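Local coordinates for protein esterase (Alcaligenes sp., PDB 1QLW) that probably hydrolyses carboxylic esters, using an active site built on an alpha/beta-hydrolase fold in a two-subunit assembly, at residues 50-55 and 98-103; 131-136 and 174-179; 145-150 and 295-300; 185-190 and 213-218; 225-230 and 315-320. One frame throughout, in Å; residues are numbered along the deposited sequence.

Interaction 1: residues 50-55 and 98-103; sequences MYVRYQ and STYVID
Arg53 and Val101 exchange a pair of backbone hydrogen bonds, the tighter from Val101 N to Arg53 O (2.8 Å, nearly straight at 173°). Gln55 and Thr99 form the next hydrogen-bonded pair, both N···O distances 3.0 Å. A water bridges the strands there, donating to Arg53 O and to Thr99 OG1. Tyr54–Tyr100, between them, and Val52–Ile102, beyond Arg53–Val101, are non-hydrogen-bonded pairs, so strands 50-55 and 99-103 run antiparallel in the central sheet of the alpha/beta-hydrolase fold, with helix 185-197 packed against Tyr100 and Ile102 on one face.

Apolar contact dominates that face. The strand backbone puts Tyr54 CB over one face of the Tyr100 ring, 3.7 Å from its centroid; with CG between N and the carbonyl carbon (chi1 69°) the Tyr54 ring leads away. The two rings are near parallel but barely overlap. Val52 CG1 meets the same Tyr100 ring in plane, at its edge, 3.7 Å from CD2. Met50 runs extended to its sulfur, which lies 3.7 Å from Ile102 CD1; the terminal methyl is bent aside.

Charge collects on the other face: Arg53 bonds to Ser20 and to Asp89 of the second subunit, and Asp103 pairs with Arg109 of the second subunit.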
# COMPACT_ATOMS: atom_id res chain seq x y z
N MET A 50 -5.42 -1.09 10.26
CA MET A 50 -4.85 0.05 9.54
C MET A 50 -3.35 -0.14 9.34
O MET A 50 -2.60 -0.25 10.33
CB MET A 50 -5.12 1.33 10.34
CG MET A 50 -4.51 2.59 9.75
SD MET A 50 -4.94 4.05 10.72
CE MET A 50 -3.81 3.90 12.11
N TYR A 51 -2.91 -0.15 8.09
CA TYR A 51 -1.48 -0.19 7.74
C TYR A 51 -0.81 1.13 8.09
O TYR A 51 -1.34 2.21 7.80
CB TYR A 51 -1.37 -0.39 6.23
CG TYR A 51 0.04 -0.29 5.67
CD1 TYR A 51 0.97 -1.32 5.89
CD2 TYR A 51 0.43 0.80 4.93
CE1 TYR A 51 2.24 -1.23 5.36
CE2 TYR A 51 1.71 0.88 4.40
CZ TYR A 51 2.62 -0.15 4.61
OH TYR A 51 3.87 -0.04 4.03
N VAL A 52 0.38 1.03 8.68
CA VAL A 52 1.18 2.18 9.05
C VAL A 52 2.63 1.97 8.60
O VAL A 52 3.25 0.98 9.00
CB VAL A 52 1.17 2.43 10.57
CG1 VAL A 52 1.91 3.72 10.90
CG2 VAL A 52 -0.25 2.45 11.12
N ARG A 53 3.17 2.89 7.82
CA ARG A 53 4.58 2.89 7.43
C ARG A 53 5.24 4.06 8.13
O ARG A 53 4.75 5.19 8.02
CB ARG A 53 4.73 3.05 5.92
CG ARG A 53 6.17 3.14 5.45
CD ARG A 53 6.90 1.86 5.63
NE ARG A 53 8.14 1.86 4.86
CZ ARG A 53 9.05 0.90 4.93
NH1 ARG A 53 8.79 -0.09 5.77
NH2 ARG A 53 10.15 0.92 4.20
N TYR A 54 6.32 3.83 8.87
CA TYR A 54 7.00 4.89 9.61
C TYR A 54 8.44 5.05 9.12
O TYR A 54 9.13 4.10 8.73
CB TYR A 54 6.96 4.62 11.13
CG TYR A 54 7.77 3.47 11.65
CD1 TYR A 54 9.10 3.65 12.02
CD2 TYR A 54 7.24 2.19 11.79
CE1 TYR A 54 9.86 2.60 12.51
CE2 TYR A 54 8.00 1.15 12.28
CZ TYR A 54 9.32 1.34 12.63
OH TYR A 54 10.06 0.28 13.08
N GLN A 55 8.89 6.30 9.18
CA GLN A 55 10.27 6.66 8.90
C GLN A 55 10.68 7.67 9.98
O GLN A 55 9.93 8.61 10.26
CB GLN A 55 10.44 7.18 7.49
CG GLN A 55 10.28 6.05 6.47
CD GLN A 55 10.66 6.30 5.06
OE1 GLN A 55 11.63 5.76 4.51
NE2 GLN A 55 9.87 7.14 4.43
N SER A 98 9.57 12.70 12.35
CA SER A 98 9.15 11.35 12.07
C SER A 98 7.79 11.34 11.40
O SER A 98 6.95 12.18 11.74
CB SER A 98 9.07 10.55 13.36
OG SER A 98 10.37 10.43 13.90
N THR A 99 7.60 10.43 10.46
CA THR A 99 6.35 10.36 9.73
C THR A 99 5.74 8.96 9.86
O THR A 99 6.43 7.94 9.83
CB THR A 99 6.47 10.65 8.23
OG1 THR A 99 7.31 9.67 7.64
CG2 THR A 99 7.00 12.06 8.01
N TYR A 100 4.42 8.96 10.03
CA TYR A 100 3.62 7.73 10.10
C TYR A 100 2.57 7.87 9.01
O TYR A 100 1.67 8.70 9.16
CB TYR A 100 3.02 7.53 11.49
CG TYR A 100 4.05 7.15 12.52
CD1 TYR A 100 4.96 8.07 13.02
CD2 TYR A 100 4.16 5.85 12.99
CE1 TYR A 100 5.96 7.69 13.90
CE2 TYR A 100 5.13 5.47 13.89
CZ TYR A 100 6.03 6.39 14.35
OH TYR A 100 7.01 6.04 15.23
N VAL A 101 2.72 7.16 7.91
CA VAL A 101 1.85 7.32 6.74
C VAL A 101 0.96 6.09 6.68
O VAL A 101 1.45 4.96 6.53
CB VAL A 101 2.66 7.48 5.45
CG1 VAL A 101 1.71 7.58 4.25
CG2 VAL A 101 3.57 8.70 5.49
N ILE A 102 -0.35 6.31 6.79
CA ILE A 102 -1.30 5.22 6.87
C ILE A 102 -1.97 4.93 5.54
O ILE A 102 -2.01 5.76 4.63
CB ILE A 102 -2.37 5.47 7.95
CG1 ILE A 102 -3.37 6.56 7.58
CG2 ILE A 102 -1.70 5.80 9.28
CD1 ILE A 102 -4.81 6.32 7.82
N ASP A 103 -2.52 3.70 5.45
CA ASP A 103 -3.63 3.44 4.54
C ASP A 103 -4.87 3.28 5.43
O ASP A 103 -4.84 2.51 6.39
CB ASP A 103 -3.47 2.20 3.66
CG ASP A 103 -2.48 2.40 2.53
OD1 ASP A 103 -2.14 3.57 2.21
OD2 ASP A 103 -2.09 1.38 1.90
O HOH W 1 6.56 7.07 6.88

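Interaction 2: residues 131-136 and 174-179; sequences PDLFAA and PDWLGS
A single antiparallel bridge between Phe134 and Asp175 ties together two loops of the long connection between strands 99-103 and 200-205 of the alpha/beta-hydrolase fold. Asp175 N donates to Phe134 O at 2.8 Å, nearly along the carbonyl bond, and Phe134 N returns a longer bond to Asp175 O (3.2 Å).

The side chains of the bridge lie alongside each other. Phe134 CG sits between its N and carbonyl carbon (chi1 67°), which folds the ring over Asp175, whose CB packs on one ring face 3.8 Å from the centroid. The carboxylate is turned only 17° from the ring plane. Its OD1 accepts from Leu177 N in an Asx turn and pairs with Arg107, while OD2 takes Gln207 and Cys72 N, beside the Cys71–Cys72 disulfide. Phe134 also stacks on Tyr39 of the second subunit.

Leu133 CD2 drops squarely onto the indole of Trp176, 3.4 Å from the centroid of the five-membered ring. A water donates to Asp132 O and Asp175 O and accepts from Gly178 N. Trp176 O is gripped twice, by Ser179 N and by Ser179 OG. Asp132 OD2 comes to 3.4 Å from Gly178 CA, on the side where a CB of any other residue would clash with that oxygen.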
# COMPACT_ATOMS: atom_id res chain seq x y z
N PRO A 131 -21.53 -4.65 -1.14
CA PRO A 131 -21.05 -3.44 -0.49
C PRO A 131 -21.26 -2.20 -1.34
O PRO A 131 -21.24 -2.26 -2.56
CB PRO A 131 -19.57 -3.69 -0.27
CG PRO A 131 -19.23 -4.70 -1.30
CD PRO A 131 -20.44 -5.62 -1.44
N ASP A 132 -21.41 -1.06 -0.67
CA ASP A 132 -21.47 0.24 -1.30
C ASP A 132 -20.05 0.69 -1.63
O ASP A 132 -19.27 1.01 -0.73
CB ASP A 132 -22.12 1.22 -0.32
CG ASP A 132 -22.20 2.62 -0.88
OD1 ASP A 132 -22.27 2.79 -2.11
OD2 ASP A 132 -22.23 3.55 -0.04
N LEU A 133 -19.71 0.71 -2.90
CA LEU A 133 -18.39 1.02 -3.41
C LEU A 133 -18.46 2.13 -4.44
O LEU A 133 -19.46 2.22 -5.17
CB LEU A 133 -17.79 -0.22 -4.12
CG LEU A 133 -17.79 -1.51 -3.31
CD1 LEU A 133 -17.22 -2.64 -4.14
CD2 LEU A 133 -17.01 -1.33 -2.04
N PHE A 134 -17.40 2.94 -4.54
CA PHE A 134 -17.36 3.91 -5.63
C PHE A 134 -15.92 4.12 -6.05
O PHE A 134 -14.98 3.79 -5.35
CB PHE A 134 -18.01 5.24 -5.27
CG PHE A 134 -17.29 6.03 -4.22
CD1 PHE A 134 -17.53 5.81 -2.87
CD2 PHE A 134 -16.40 7.05 -4.56
CE1 PHE A 134 -16.90 6.53 -1.88
CE2 PHE A 134 -15.77 7.79 -3.57
CZ PHE A 134 -16.01 7.51 -2.25
N ALA A 135 -15.78 4.71 -7.22
CA ALA A 135 -14.48 5.18 -7.72
C ALA A 135 -14.74 6.54 -8.38
O ALA A 135 -15.79 6.71 -8.99
CB ALA A 135 -13.83 4.23 -8.69
N ALA A 136 -13.80 7.44 -8.24
CA ALA A 136 -13.91 8.75 -8.88
C ALA A 136 -13.23 8.66 -10.25
O ALA A 136 -12.04 8.37 -10.36
CB ALA A 136 -13.23 9.82 -8.04
N PRO A 174 -10.51 2.44 -5.95
CA PRO A 174 -11.86 2.35 -5.39
C PRO A 174 -11.88 2.59 -3.90
O PRO A 174 -10.95 2.27 -3.17
CB PRO A 174 -12.29 0.92 -5.73
CG PRO A 174 -11.49 0.59 -6.94
CD PRO A 174 -10.14 1.23 -6.72
N ASP A 175 -13.02 3.10 -3.46
CA ASP A 175 -13.23 3.53 -2.09
C ASP A 175 -14.37 2.76 -1.47
O ASP A 175 -15.48 2.72 -2.01
CB ASP A 175 -13.49 5.04 -2.11
CG ASP A 175 -13.31 5.69 -0.78
OD1 ASP A 175 -13.70 5.08 0.23
OD2 ASP A 175 -12.78 6.83 -0.75
N TRP A 176 -14.09 2.12 -0.32
CA TRP A 176 -15.04 1.31 0.42
C TRP A 176 -15.64 2.07 1.59
O TRP A 176 -16.35 1.42 2.40
CB TRP A 176 -14.32 0.05 0.90
CG TRP A 176 -13.99 -0.93 -0.19
CD1 TRP A 176 -13.24 -0.74 -1.31
CD2 TRP A 176 -14.39 -2.30 -0.22
NE1 TRP A 176 -13.19 -1.89 -2.06
CE2 TRP A 176 -13.91 -2.86 -1.41
CE3 TRP A 176 -15.16 -3.10 0.65
CZ2 TRP A 176 -14.12 -4.21 -1.74
CZ3 TRP A 176 -15.38 -4.43 0.31
CH2 TRP A 176 -14.87 -4.93 -0.86
N LEU A 177 -15.52 3.37 1.68
CA LEU A 177 -16.03 4.13 2.82
C LEU A 177 -17.48 3.80 3.15
O LEU A 177 -17.86 3.61 4.32
CB LEU A 177 -15.97 5.65 2.50
CG LEU A 177 -16.29 6.55 3.68
CD1 LEU A 177 -15.09 6.76 4.57
CD2 LEU A 177 -16.87 7.88 3.21
N GLY A 178 -18.32 3.74 2.12
CA GLY A 178 -19.74 3.58 2.28
C GLY A 178 -20.18 2.22 2.77
O GLY A 178 -21.34 2.05 3.16
N SER A 179 -19.27 1.26 2.78
CA SER A 179 -19.52 -0.08 3.23
C SER A 179 -18.96 -0.35 4.63
O SER A 179 -19.01 -1.49 5.09
CB SER A 179 -18.95 -1.07 2.20
OG SER A 179 -17.57 -1.14 2.44
O HOH W 2 -17.90 3.36 -0.63

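Interaction 3: residues 145-150 and 295-300; sequences FRFGPR and GNSHMM
Asn296 O lies 3.7 Å from Arg146 NH2, and a water sits between Asn296 O and Arg146 O where the chain of 295-300 enters the contact. Ser297 follows with its CB against Phe145 O and its OG at the edge of the Phe147 ring, near its plane and 3.7 Å from CE1. That hydroxyl also accepts from Met299 N, forming an ST turn, and bonds to Asp303.

His298 carries the centre. Its N donates to Phe145 O in a nearly straight bond (3.0 Å, 175°) that reaches the oxygen from outside the carbonyl plane. CG is anti to the backbone N (chi1 -179°), which carries the imidazole beside the Phe145 ring; the two meet rim to rim, CD2 to Phe145 CD1 at 3.6 Å. The guanidinium of Arg146, a residue with positive phi that ends helix 138-144 in a Schellman motif, lays one face over His298 N, its plane turned 74° from the imidazole. Met299, bent at chi2 and chi3, covers a face of the Phe145 ring in a Met-aromatic contact, SD 4.0 Å from the centroid.

Arg146 NH1 and His298 ND1 share one acceptor, OE1 of Glu230, and His298 also stacks on His205. This is consistent with the histidine–acid pair of an alpha/beta-hydrolase catalytic triad. A sulfate lies about 5 Å from the His298 side chain. Arg146, as a second-shell residue, is likely to hold the Glu230 carboxylate in place for the imidazole.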
# COMPACT_ATOMS: atom_id res chain seq x y z
N PHE A 145 -11.24 18.19 -7.59
CA PHE A 145 -9.94 18.67 -7.21
C PHE A 145 -9.69 20.11 -7.63
O PHE A 145 -8.67 20.69 -7.25
CB PHE A 145 -8.84 17.77 -7.77
CG PHE A 145 -8.85 16.35 -7.26
CD1 PHE A 145 -9.51 15.97 -6.10
CD2 PHE A 145 -8.15 15.38 -7.95
CE1 PHE A 145 -9.48 14.67 -5.63
CE2 PHE A 145 -8.12 14.07 -7.50
CZ PHE A 145 -8.77 13.71 -6.35
N ARG A 146 -10.61 20.70 -8.39
CA ARG A 146 -10.56 22.08 -8.82
C ARG A 146 -9.35 22.34 -9.72
O ARG A 146 -8.74 23.42 -9.65
CB ARG A 146 -10.61 23.06 -7.64
CG ARG A 146 -11.76 22.82 -6.69
CD ARG A 146 -12.00 24.00 -5.74
NE ARG A 146 -10.77 24.45 -5.11
CZ ARG A 146 -10.16 23.82 -4.11
NH1 ARG A 146 -10.72 22.76 -3.53
NH2 ARG A 146 -8.97 24.25 -3.69
N PHE A 147 -9.10 21.43 -10.65
CA PHE A 147 -8.05 21.68 -11.62
C PHE A 147 -8.49 22.68 -12.71
O PHE A 147 -7.65 23.30 -13.34
CB PHE A 147 -7.62 20.38 -12.29
CG PHE A 147 -6.95 19.38 -11.37
CD1 PHE A 147 -6.41 19.73 -10.15
CD2 PHE A 147 -6.87 18.07 -11.79
CE1 PHE A 147 -5.80 18.78 -9.35
CE2 PHE A 147 -6.24 17.12 -11.01
CZ PHE A 147 -5.70 17.47 -9.79
N GLY A 148 -9.79 22.75 -12.92
CA GLY A 148 -10.37 23.65 -13.92
C GLY A 148 -11.87 23.50 -13.78
O GLY A 148 -12.37 22.75 -12.96
N PRO A 149 -12.61 24.27 -14.58
CA PRO A 149 -14.06 24.30 -14.43
C PRO A 149 -14.74 23.00 -14.77
O PRO A 149 -15.74 22.59 -14.15
CB PRO A 149 -14.48 25.46 -15.33
CG PRO A 149 -13.37 25.66 -16.31
CD PRO A 149 -12.12 25.24 -15.58
N ARG A 150 -14.18 22.28 -15.73
CA ARG A 150 -14.71 21.03 -16.21
C ARG A 150 -13.63 20.35 -17.05
O ARG A 150 -12.72 21.00 -17.58
CB ARG A 150 -15.95 21.25 -17.07
CG ARG A 150 -15.66 22.06 -18.33
CD ARG A 150 -16.96 22.57 -18.94
NE ARG A 150 -17.57 23.60 -18.10
CZ ARG A 150 -17.18 24.85 -17.95
NH1 ARG A 150 -16.14 25.35 -18.59
NH2 ARG A 150 -17.86 25.66 -17.13
N GLY A 295 -3.53 29.73 -6.76
CA GLY A 295 -3.65 28.62 -7.69
C GLY A 295 -3.66 27.24 -7.08
O GLY A 295 -3.74 26.27 -7.85
N ASN A 296 -3.59 27.06 -5.78
CA ASN A 296 -3.52 25.71 -5.24
C ASN A 296 -4.83 24.96 -5.46
O ASN A 296 -5.92 25.48 -5.30
CB ASN A 296 -3.15 25.69 -3.76
CG ASN A 296 -1.66 25.91 -3.57
OD1 ASN A 296 -1.22 27.02 -3.26
ND2 ASN A 296 -0.90 24.83 -3.79
N SER A 297 -4.62 23.68 -5.81
CA SER A 297 -5.73 22.77 -6.02
C SER A 297 -6.08 22.07 -4.71
O SER A 297 -5.44 22.26 -3.67
CB SER A 297 -5.35 21.72 -7.06
OG SER A 297 -4.45 20.74 -6.54
N HIS A 298 -7.06 21.17 -4.79
CA HIS A 298 -7.35 20.33 -3.62
C HIS A 298 -6.19 19.41 -3.27
O HIS A 298 -6.02 19.01 -2.12
CB HIS A 298 -8.58 19.49 -3.95
CG HIS A 298 -9.03 18.60 -2.85
ND1 HIS A 298 -9.41 19.07 -1.61
CD2 HIS A 298 -9.19 17.26 -2.80
CE1 HIS A 298 -9.76 18.04 -0.85
NE2 HIS A 298 -9.68 16.93 -1.57
N MET A 299 -5.39 19.04 -4.28
CA MET A 299 -4.24 18.17 -4.11
C MET A 299 -2.99 19.00 -3.83
O MET A 299 -1.93 18.78 -4.42
CB MET A 299 -4.07 17.29 -5.34
CG MET A 299 -5.24 16.38 -5.63
SD MET A 299 -5.65 15.20 -4.35
CE MET A 299 -4.14 14.24 -4.25
N MET A 300 -3.09 19.91 -2.86
CA MET A 300 -2.03 20.91 -2.68
C MET A 300 -0.71 20.29 -2.22
O MET A 300 0.35 20.89 -2.44
CB MET A 300 -2.48 22.02 -1.75
CG MET A 300 -2.70 21.54 -0.32
SD MET A 300 -3.25 22.90 0.76
CE MET A 300 -4.90 23.16 0.09
O HOH W 3 -6.07 24.45 -9.34
O HOH W 4 -7.65 25.49 -7.73

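Interaction 4: residues 185-190 and 213-218; sequences PTVANL and FQTAAM
Val187 is the apolar centre of the contact between helices 185-190 and 213-218. Its CG1, anti to the backbone N (chi1 169°), presses against the backbone of the partner helix, 3.5 Å from Thr215 N. CG2 turns to the Gln214 side chain and meets OE1 at 3.5 Å. Met218 reaches back from the far end of its helix: it runs extended to the sulfur, then bends at chi3 so CE lands 3.7 Å from Val187 CG1 while SD rests on Ala188, 3.9 Å from its CA.

A single polar contact accompanies this packing. Thr215 OG1 lies 3.0 Å from Val187 O, but its one proton may go instead to Tyr211 O. Thr215 OG1 is also 3.7 Å from Leu190 CB, the side chains crossing at about a right angle.

Trimming Val187 to an alanine would probably leave a gap beside Thr215 and deprive the Met218 methyl of its support, setting that end free to turn.

The axes cross at -57° and come within 8.4 Å. Helix 185-197 precedes strand 200-205 and helix 211-218 follows it, and the two lie side by side on one face of the central sheet, as neighbouring helices do in the alpha/beta-hydrolase fold.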
# COMPACT_ATOMS: atom_id res chain seq x y z
N PRO A 185 -13.67 3.13 10.77
CA PRO A 185 -12.75 2.43 11.66
C PRO A 185 -11.38 3.05 11.78
O PRO A 185 -10.67 2.88 12.80
CB PRO A 185 -12.69 1.00 11.10
CG PRO A 185 -14.05 0.82 10.48
CD PRO A 185 -14.32 2.16 9.85
N THR A 186 -10.95 3.84 10.78
CA THR A 186 -9.69 4.56 10.89
C THR A 186 -9.66 5.44 12.13
O THR A 186 -8.60 5.64 12.72
CB THR A 186 -9.46 5.41 9.62
OG1 THR A 186 -9.48 4.59 8.45
CG2 THR A 186 -8.15 6.15 9.66
N VAL A 187 -10.79 6.03 12.50
CA VAL A 187 -10.84 6.95 13.64
C VAL A 187 -10.37 6.31 14.92
O VAL A 187 -9.50 6.86 15.62
CB VAL A 187 -12.27 7.51 13.75
CG1 VAL A 187 -12.46 8.26 15.06
CG2 VAL A 187 -12.56 8.43 12.56
N ALA A 188 -10.93 5.14 15.28
CA ALA A 188 -10.48 4.47 16.48
C ALA A 188 -9.03 4.03 16.37
O ALA A 188 -8.28 4.04 17.34
CB ALA A 188 -11.34 3.25 16.76
N ASN A 189 -8.61 3.61 15.18
CA ASN A 189 -7.22 3.20 14.98
C ASN A 189 -6.26 4.36 15.15
O ASN A 189 -5.15 4.17 15.66
CB ASN A 189 -7.06 2.53 13.62
CG ASN A 189 -7.72 1.16 13.61
OD1 ASN A 189 -7.75 0.48 14.63
ND2 ASN A 189 -8.21 0.77 12.44
N LEU A 190 -6.67 5.58 14.75
CA LEU A 190 -5.80 6.73 14.97
C LEU A 190 -5.64 7.01 16.47
O LEU A 190 -4.57 7.46 16.87
CB LEU A 190 -6.34 7.97 14.26
CG LEU A 190 -6.24 7.91 12.73
CD1 LEU A 190 -7.08 9.02 12.13
CD2 LEU A 190 -4.80 8.00 12.27
N PHE A 213 -10.60 14.95 14.40
CA PHE A 213 -11.51 15.58 15.36
C PHE A 213 -12.40 14.54 16.02
O PHE A 213 -12.70 14.64 17.21
CB PHE A 213 -12.36 16.64 14.65
CG PHE A 213 -11.53 17.70 13.97
CD1 PHE A 213 -10.89 18.69 14.70
CD2 PHE A 213 -11.39 17.70 12.60
CE1 PHE A 213 -10.14 19.67 14.06
CE2 PHE A 213 -10.66 18.67 11.95
CZ PHE A 213 -10.03 19.66 12.69
N GLN A 214 -12.86 13.55 15.24
CA GLN A 214 -13.62 12.45 15.82
C GLN A 214 -12.73 11.61 16.73
O GLN A 214 -13.18 11.14 17.78
CB GLN A 214 -14.22 11.59 14.70
CG GLN A 214 -15.27 12.36 13.93
CD GLN A 214 -15.81 11.65 12.72
OE1 GLN A 214 -15.16 10.75 12.17
NE2 GLN A 214 -16.98 12.03 12.24
N THR A 215 -11.47 11.40 16.38
CA THR A 215 -10.54 10.67 17.23
C THR A 215 -10.42 11.40 18.56
O THR A 215 -10.53 10.78 19.63
CB THR A 215 -9.17 10.55 16.56
OG1 THR A 215 -9.32 9.84 15.31
CG2 THR A 215 -8.18 9.81 17.43
N ALA A 216 -10.19 12.72 18.51
CA ALA A 216 -9.98 13.49 19.73
C ALA A 216 -11.21 13.50 20.62
O ALA A 216 -11.08 13.48 21.85
CB ALA A 216 -9.53 14.90 19.38
N ALA A 217 -12.40 13.55 20.02
CA ALA A 217 -13.63 13.49 20.81
C ALA A 217 -13.76 12.14 21.50
O ALA A 217 -14.23 12.05 22.65
CB ALA A 217 -14.83 13.76 19.94
N MET A 218 -13.36 11.05 20.83
CA MET A 218 -13.42 9.72 21.42
C MET A 218 -12.43 9.60 22.58
O MET A 218 -12.75 9.08 23.65
CB MET A 218 -13.15 8.69 20.34
CG MET A 218 -13.15 7.24 20.74
SD MET A 218 -12.46 6.17 19.44
CE MET A 218 -13.65 6.49 18.14

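Interaction 5: residues 225-230 and 315-320; sequences AIVSVE and DWIGRN
Trp316 joins the last helix of the alpha/beta-hydrolase fold, 306-319, to strand 223-229 of the central sheet, packing on the sheet face opposite the one covered by helix 211-218. Strand and helix run almost antiparallel (163°), their axes 10.0 Å apart, a layer spacing spanned by side chains without a hydrogen bond between the segments.

The six-membered part of the indole does most of the touching. Trp316 CG is anti to the backbone N (chi1 -180°), and this extends the ring toward the strand, where CZ3 meets Val227 CG2 at 3.8 Å. CH2 reaches farther along, to 4.2 Å from Ala225 CB and 3.9 Å from Ile226 O. Ile317 CG1 approaches the same methyl, 4.2 Å from Val227 CG2. Pro247 and Leu249 also touch the indole, so it spans from strand 223-229 to the neighbouring strand 248-252.

An alanine in place of Trp316 would probably open a gap over Ala225 and Val227, leaving Ile317 as the remaining contact of this helix end with strand 225-229.

On its outward side the helix carries a salt bridge in which Arg319 grips Asp315 side-on, NE and NH2 both to OD2. Where the helix ends, Asn320 folds back: its ND2 donates to Trp316 O at 2.9 Å and hangs over one face of the same indole, 3.1 Å above the plane.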
# COMPACT_ATOMS: atom_id res chain seq x y z
N ALA A 225 -1.75 17.99 18.14
CA ALA A 225 -2.26 19.05 17.29
C ALA A 225 -2.94 18.39 16.09
O ALA A 225 -2.67 17.22 15.81
CB ALA A 225 -1.16 19.98 16.80
N ILE A 226 -3.80 19.14 15.42
CA ILE A 226 -4.50 18.65 14.24
C ILE A 226 -4.31 19.64 13.10
O ILE A 226 -4.54 20.83 13.30
CB ILE A 226 -6.00 18.43 14.51
CG1 ILE A 226 -6.20 17.38 15.60
CG2 ILE A 226 -6.75 18.13 13.23
CD1 ILE A 226 -7.61 17.29 16.12
N VAL A 227 -3.95 19.10 11.94
CA VAL A 227 -3.88 19.85 10.70
C VAL A 227 -4.85 19.18 9.72
O VAL A 227 -4.72 17.98 9.51
CB VAL A 227 -2.48 19.92 10.10
CG1 VAL A 227 -2.48 20.67 8.77
CG2 VAL A 227 -1.48 20.53 11.08
N SER A 228 -5.80 19.92 9.17
CA SER A 228 -6.77 19.32 8.24
C SER A 228 -6.71 20.11 6.95
O SER A 228 -7.00 21.31 6.96
CB SER A 228 -8.13 19.30 8.93
OG SER A 228 -9.15 18.64 8.24
N VAL A 229 -6.37 19.44 5.86
CA VAL A 229 -6.27 20.05 4.53
C VAL A 229 -7.59 19.87 3.79
O VAL A 229 -7.98 18.72 3.51
CB VAL A 229 -5.11 19.43 3.75
CG1 VAL A 229 -5.05 20.06 2.37
CG2 VAL A 229 -3.81 19.62 4.51
N GLU A 230 -8.28 20.97 3.53
CA GLU A 230 -9.54 20.96 2.80
C GLU A 230 -10.46 19.83 3.22
O GLU A 230 -10.84 18.96 2.42
CB GLU A 230 -9.34 20.96 1.29
CG GLU A 230 -8.67 22.25 0.84
CD GLU A 230 -8.80 22.56 -0.62
OE1 GLU A 230 -9.32 21.73 -1.40
OE2 GLU A 230 -8.37 23.69 -1.00
N ASP A 315 5.78 25.53 9.90
CA ASP A 315 5.99 26.71 10.75
C ASP A 315 4.91 26.76 11.82
O ASP A 315 5.18 27.00 13.01
CB ASP A 315 5.98 27.99 9.93
CG ASP A 315 5.99 29.25 10.77
OD1 ASP A 315 7.06 29.63 11.29
OD2 ASP A 315 4.92 29.88 10.93
N TRP A 316 3.66 26.52 11.44
CA TRP A 316 2.55 26.50 12.39
C TRP A 316 2.74 25.37 13.40
O TRP A 316 2.56 25.59 14.60
CB TRP A 316 1.22 26.40 11.65
CG TRP A 316 0.04 26.37 12.60
CD1 TRP A 316 -0.67 27.44 13.03
CD2 TRP A 316 -0.53 25.23 13.23
NE1 TRP A 316 -1.66 27.03 13.90
CE2 TRP A 316 -1.58 25.68 14.06
CE3 TRP A 316 -0.25 23.85 13.18
CZ2 TRP A 316 -2.35 24.81 14.82
CZ3 TRP A 316 -1.02 23.01 13.95
CH2 TRP A 316 -2.06 23.48 14.75
N ILE A 317 3.11 24.18 12.93
CA ILE A 317 3.30 23.06 13.85
C ILE A 317 4.38 23.40 14.87
O ILE A 317 4.19 23.19 16.07
CB ILE A 317 3.66 21.77 13.12
CG1 ILE A 317 2.45 21.28 12.30
CG2 ILE A 317 4.11 20.71 14.11
CD1 ILE A 317 2.74 20.10 11.39
N GLY A 318 5.48 24.01 14.43
CA GLY A 318 6.56 24.38 15.34
C GLY A 318 6.11 25.38 16.39
O GLY A 318 6.56 25.32 17.54
N ARG A 319 5.23 26.31 16.05
CA ARG A 319 4.73 27.30 16.98
C ARG A 319 3.69 26.74 17.93
O ARG A 319 3.43 27.34 18.98
CB ARG A 319 4.15 28.51 16.24
CG ARG A 319 5.19 29.36 15.53
CD ARG A 319 4.53 30.58 14.87
NE ARG A 319 4.02 30.23 13.56
CZ ARG A 319 2.79 30.41 13.10
NH1 ARG A 319 1.87 30.97 13.87
NH2 ARG A 319 2.48 30.03 11.87
N ASN A 320 3.05 25.62 17.62
CA ASN A 320 1.93 25.11 18.37
C ASN A 320 2.19 23.76 19.01
O ASN A 320 1.28 23.04 19.40
CB ASN A 320 0.70 25.03 17.45
CG ASN A 320 0.19 26.44 17.19
OD1 ASN A 320 -0.54 26.97 18.03
ND2 ASN A 320 0.59 27.08 16.11

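Overall arrangement
Interactions 1 and 5 both use the central sheet, one as a strand pair held by backbone hydrogen bonds, the other as apolar packing of a helix on a strand. Interaction 4 lies on the sheet face opposite that helix and touches both: Met50 and Ile102 meet Thr186, and Phe213 meets Ile226. It is less buried than the rest, with Met218 exposed. Interactions 2 and 3 join loops and mix backbone bonds, waters and ring contacts. Interaction 3 reaches interaction 5 through Glu230, which receives His298 and Arg146 just past the end of its strand. Interactions 1 and 2, about 22 Å apart between centres, both meet the second subunit.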